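Local coordinates for protein alpha-L-rhamnosidase (PDB 3W5M) that hydrolyses terminal non-reducing alpha-L-rhamnose residues, releasing L-rhamnose from citrus flavonoids and gum arabic, and binds L-rhamnose through a calcium-dependent carbohydrate-binding module, at residues A[929-941]-A[958-971]. Sequence-based numbering, arbitrary orientation. Where two conformers were deposited one is given.
Sequences NIAGIAPGRAGYR and ATFASLHGPVSTRW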
loop_
_atom_site.group_PDB
_atom_site.type_symbol
_atom_site.label_atom_id
_atom_site.label_comp_id
_atom_site.label_asym_id
_atom_site.label_seq_id
_atom_site.Cartn_x
_atom_site.Cartn_y
_atom_site.Cartn_z
ATOM N N ASN A 929 25.611 3.980 10.255
ATOM C CA ASN A 929 27.074 4.155 10.091
ATOM C C ASN A 929 27.552 5.523 9.641
ATOM O O ASN A 929 28.628 5.978 10.055
ATOM C CB ASN A 929 27.608 3.092 9.159
ATOM C CG ASN A 929 27.324 1.696 9.656
ATOM O OD1 ASN A 929 26.489 0.987 9.102
ATOM N ND2 ASN A 929 28.007 1.292 10.715
ATOM N N ILE A 930 26.764 6.211 8.819
ATOM C CA ILE A 930 27.143 7.555 8.431
ATOM C C ILE A 930 26.561 8.510 9.449
ATOM O O ILE A 930 27.270 9.354 9.999
ATOM C CB ILE A 930 26.717 7.915 6.973
ATOM C CG1 ILE A 930 27.308 6.895 5.996
ATOM C CG2 ILE A 930 27.104 9.368 6.655
ATOM C CD1 ILE A 930 26.818 6.987 4.556
ATOM N N ALA A 931 25.258 8.374 9.720
ATOM C CA ALA A 931 24.641 9.174 10.775
ATOM C C ALA A 931 25.079 8.660 12.170
ATOM O O ALA A 931 25.167 9.422 13.114
ATOM C CB ALA A 931 23.123 9.169 10.621
ATOM N N GLY A 932 25.378 7.373 12.277
ATOM C CA GLY A 932 25.850 6.825 13.546
ATOM C C GLY A 932 24.756 6.734 14.599
ATOM O O GLY A 932 24.969 7.106 15.759
ATOM N N ILE A 933 23.583 6.239 14.193
ATOM C CA ILE A 933 22.428 6.108 15.094
ATOM C C ILE A 933 21.896 4.700 14.954
ATOM O O ILE A 933 21.364 4.341 13.905
ATOM C CB ILE A 933 21.301 7.122 14.761
ATOM C CG1 ILE A 933 21.792 8.555 14.988
ATOM C CG2 ILE A 933 20.044 6.822 15.597
ATOM C CD1 ILE A 933 20.773 9.641 14.661
ATOM N N ALA A 934 22.064 3.878 15.989
ATOM C CA ALA A 934 21.636 2.474 15.931
ATOM C C ALA A 934 21.224 2.040 17.331
ATOM O O ALA A 934 21.694 2.610 18.284
ATOM C CB ALA A 934 22.760 1.584 15.411
ATOM N N PRO A 935 20.315 1.067 17.454
ATOM C CA PRO A 935 19.894 0.739 18.831
ATOM C C PRO A 935 20.849 -0.247 19.520
ATOM O O PRO A 935 21.020 -1.357 19.040
ATOM C CB PRO A 935 18.516 0.116 18.633
ATOM C CG PRO A 935 18.525 -0.436 17.243
ATOM C CD PRO A 935 19.490 0.383 16.431
ATOM N N GLY A 936 21.460 0.171 20.629
ATOM C CA GLY A 936 22.248 -0.738 21.484
ATOM C C GLY A 936 21.374 -1.661 22.319
ATOM O O GLY A 936 21.721 -2.823 22.569
ATOM N N ARG A 937 20.240 -1.140 22.769
ATOM C CA ARG A 937 19.196 -1.970 23.346
ATOM C C ARG A 937 17.905 -1.671 22.585
ATOM O O ARG A 937 17.761 -0.588 22.017
ATOM C CB ARG A 937 18.997 -1.668 24.836
ATOM C CG ARG A 937 20.108 -2.185 25.752
ATOM C CD ARG A 937 19.826 -1.801 27.210
ATOM N NE ARG A 937 18.476 -2.212 27.630
ATOM C CZ ARG A 937 17.758 -1.642 28.600
ATOM N NH1 ARG A 937 18.232 -0.611 29.298
ATOM N NH2 ARG A 937 16.551 -2.109 28.868
ATOM N N ALA A 938 16.980 -2.626 22.581
ATOM C CA ALA A 938 15.756 -2.515 21.808
ATOM C C ALA A 938 15.025 -1.218 22.108
ATOM O O ALA A 938 14.924 -0.773 23.273
ATOM C CB ALA A 938 14.849 -3.706 22.031
ATOM N N GLY A 939 14.554 -0.590 21.042
ATOM C CA GLY A 939 13.817 0.663 21.157
ATOM C C GLY A 939 14.678 1.863 21.482
ATOM O O GLY A 939 14.150 2.910 21.854
ATOM N N TYR A 940 16.004 1.737 21.336
ATOM C CA TYR A 940 16.942 2.840 21.591
ATOM C C TYR A 940 16.997 3.273 23.066
ATOM O O TYR A 940 17.367 4.421 23.365
ATOM C CB TYR A 940 16.676 4.055 20.689
ATOM C CG TYR A 940 16.900 3.775 19.236
ATOM C CD1 TYR A 940 15.925 3.133 18.465
ATOM C CD2 TYR A 940 18.108 4.139 18.626
ATOM C CE1 TYR A 940 16.146 2.844 17.118
ATOM C CE2 TYR A 940 18.338 3.867 17.287
ATOM C CZ TYR A 940 17.366 3.222 16.538
ATOM O OH TYR A 940 17.620 2.955 15.200
ATOM N N ARG A 941 16.634 2.368 23.973
ATOM C CA ARG A 941 16.865 2.584 25.404
ATOM C C ARG A 941 18.345 2.890 25.646
ATOM O O ARG A 941 18.698 3.656 26.550
ATOM C CB ARG A 941 16.441 1.360 26.222
ATOM C CG ARG A 941 16.258 1.672 27.698
ATOM C CD ARG A 941 15.432 2.942 27.862
ATOM N NE ARG A 941 15.318 3.365 29.255
ATOM C CZ ARG A 941 14.462 2.844 30.128
ATOM N NH1 ARG A 941 13.632 1.870 29.772
ATOM N NH2 ARG A 941 14.439 3.297 31.368
ATOM N N ALA A 958 21.992 14.271 11.403
ATOM C CA ALA A 958 20.778 13.446 11.394
ATOM C C ALA A 958 19.949 13.702 12.643
ATOM O O ALA A 958 20.488 14.053 13.703
ATOM C CB ALA A 958 21.140 11.974 11.318
ATOM N N THR A 959 18.633 13.527 12.529
ATOM C CA THR A 959 17.776 13.463 13.711
ATOM C C THR A 959 16.782 12.314 13.521
ATOM O O THR A 959 16.081 12.254 12.496
ATOM C CB THR A 959 17.001 14.775 13.930
ATOM O OG1 THR A 959 17.921 15.866 14.092
ATOM C CG2 THR A 959 16.103 14.677 15.183
ATOM N N PHE A 960 16.750 11.401 14.487
ATOM C CA PHE A 960 15.819 10.290 14.497
ATOM C C PHE A 960 14.764 10.559 15.567
ATOM O O PHE A 960 15.108 10.786 16.721
ATOM C CB PHE A 960 16.564 8.992 14.780
ATOM C CG PHE A 960 15.677 7.809 14.992
ATOM C CD1 PHE A 960 14.714 7.439 14.044
ATOM C CD2 PHE A 960 15.812 7.039 16.144
ATOM C CE1 PHE A 960 13.916 6.334 14.249
ATOM C CE2 PHE A 960 14.998 5.944 16.364
ATOM C CZ PHE A 960 14.042 5.595 15.423
ATOM N N ALA A 961 13.482 10.545 15.182
ATOM C CA ALA A 961 12.389 10.776 16.131
ATOM C C ALA A 961 12.067 9.449 16.829
ATOM O O ALA A 961 11.143 8.718 16.421
ATOM C CB ALA A 961 11.157 11.301 15.403
ATOM N N SER A 962 12.838 9.100 17.855
ATOM C CA SER A 962 12.589 7.848 18.566
ATOM C C SER A 962 11.364 7.989 19.472
ATOM O O SER A 962 10.904 9.107 19.737
ATOM C CB SER A 962 13.823 7.418 19.385
ATOM O OG SER A 962 13.828 8.054 20.643
ATOM N N LEU A 963 10.868 6.861 20.002
ATOM C CA LEU A 963 9.751 6.927 20.985
ATOM C C LEU A 963 10.087 7.709 22.275
ATOM O O LEU A 963 9.191 8.332 22.873
ATOM C CB LEU A 963 9.175 5.539 21.334
ATOM C CG LEU A 963 8.746 4.644 20.157
ATOM C CD1 LEU A 963 7.947 3.445 20.665
ATOM C CD2 LEU A 963 7.910 5.436 19.156
ATOM N N HIS A 964 11.367 7.718 22.668
ATOM C CA HIS A 964 11.811 8.476 23.836
ATOM C C HIS A 964 12.047 9.962 23.513
ATOM O O HIS A 964 12.300 10.745 24.412
ATOM C CB HIS A 964 13.078 7.865 24.408
ATOM C CG HIS A 964 12.892 6.459 24.900
ATOM N ND1 HIS A 964 12.423 6.171 26.162
ATOM C CD2 HIS A 964 13.134 5.266 24.309
ATOM C CE1 HIS A 964 12.375 4.857 26.324
ATOM N NE2 HIS A 964 12.788 4.284 25.209
ATOM N N GLY A 965 11.949 10.326 22.235
ATOM C CA GLY A 965 12.199 11.707 21.774
ATOM C C GLY A 965 13.377 11.751 20.801
ATOM O O GLY A 965 13.922 10.693 20.397
ATOM N N PRO A 966 13.809 12.965 20.423
ATOM C CA PRO A 966 14.813 13.051 19.347
ATOM C C PRO A 966 16.211 12.534 19.732
ATOM O O PRO A 966 16.719 12.804 20.828
ATOM C CB PRO A 966 14.823 14.544 18.977
ATOM C CG PRO A 966 14.314 15.247 20.191
ATOM C CD PRO A 966 13.411 14.292 20.934
ATOM N N VAL A 967 16.786 11.752 18.830
ATOM C CA VAL A 967 18.165 11.322 18.924
ATOM C C VAL A 967 18.874 11.996 17.752
ATOM O O VAL A 967 18.581 11.692 16.600
ATOM C CB VAL A 967 18.289 9.799 18.856
ATOM C CG1 VAL A 967 19.758 9.378 18.843
ATOM C CG2 VAL A 967 17.582 9.191 20.063
ATOM N N SER A 968 19.773 12.940 18.044
ATOM C CA SER A 968 20.448 13.694 16.984
ATOM C C SER A 968 21.956 13.515 16.984
ATOM O O SER A 968 22.560 13.287 18.034
ATOM C CB SER A 968 20.113 15.174 17.083
ATOM O OG SER A 968 18.703 15.323 17.074
ATOM N N THR A 969 22.542 13.599 15.789
ATOM C CA THR A 969 23.994 13.581 15.605
ATOM C C THR A 969 24.404 14.642 14.586
ATOM O O THR A 969 23.629 15.001 13.703
ATOM C CB THR A 969 24.555 12.224 15.118
ATOM O OG1 THR A 969 23.970 11.876 13.850
ATOM C CG2 THR A 969 24.314 11.115 16.127
ATOM N N ARG A 970 25.620 15.165 14.747
ATOM C CA ARG A 970 26.212 16.071 13.785
ATOM C C ARG A 970 27.713 15.935 13.937
ATOM O O ARG A 970 28.247 16.191 15.019
ATOM C CB ARG A 970 25.798 17.504 14.049
ATOM C CG ARG A 970 26.376 18.463 13.022
ATOM C CD ARG A 970 25.712 19.820 13.111
ATOM N NE ARG A 970 26.585 20.873 12.603
ATOM C CZ ARG A 970 26.519 22.152 12.975
ATOM N NH1 ARG A 970 25.619 22.554 13.871
ATOM N NH2 ARG A 970 27.364 23.034 12.459
ATOM N N TRP A 971 28.382 15.515 12.875
ATOM C CA TRP A 971 29.833 15.394 12.913
ATOM C C TRP A 971 30.495 15.998 11.683
ATOM O O TRP A 971 29.886 16.088 10.607
ATOM C CB TRP A 971 30.282 13.946 13.132
ATOM C CG TRP A 971 29.901 12.948 12.074
ATOM C CD1 TRP A 971 28.811 12.120 12.087
ATOM C CD2 TRP A 971 30.628 12.631 10.881
ATOM N NE1 TRP A 971 28.805 11.320 10.968
ATOM C CE2 TRP A 971 29.913 11.609 10.214
ATOM C CE3 TRP A 971 31.817 13.113 10.304
ATOM C CZ2 TRP A 971 30.339 11.067 8.990
ATOM C CZ3 TRP A 971 32.241 12.564 9.084
ATOM C CH2 TRP A 971 31.496 11.559 8.446
HETATM O O HOH W 1 12.621 1.046 24.552
HETATM O O HOH W 2 15.597 7.015 22.471
#
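Ile930 and Ala931, at the C-terminal end of the helix that begins at 923, offer their carbonyls to side chains of the beta-hairpin 955-974. The hairpin lies in one sheet of the C-terminal beta-sandwich domain, and 934-935 is an edge strand of another. Trp971 NE1 donates to Ile930 O at 2.7 Å; the acceptor lies in the indole plane and the N-H points at it at 162°. Thr969 OG1 donates to Ala931 O at 2.8 Å, tilted 18° from the carbonyl plane. With OG1 of Thr969 between the backbone N and the carbonyl carbon, the hydroxyl faces Ala931 O and CG2 is left to meet Ile933.

Apolar side chains continue the contact. Ala931 CB meets Ala958 CB at 3.5 Å. Ile933 lays CG1 against Thr969 CG2 at 3.8 Å and directs CG2 to Val967 CG1. Phe600 of strand 600-604 also touches Ala931, Ala958 and Phe960.

The Tyr940 ring lies between Pro935 CB, over the centre of one face, and Phe960 CE2, off-centre over the other. The Tyr940 and Phe960 ring planes are 48° apart, an oblique pair. Cut back to an alanine, Tyr940 would probably leave a gap between Pro935 and Phe960.

At the turn 962-965, water bridges Tyr940 O to Ser962 OG. Gly939 O lies in the plane of the His964 ring, at its edge, 3.6 Å from CD2.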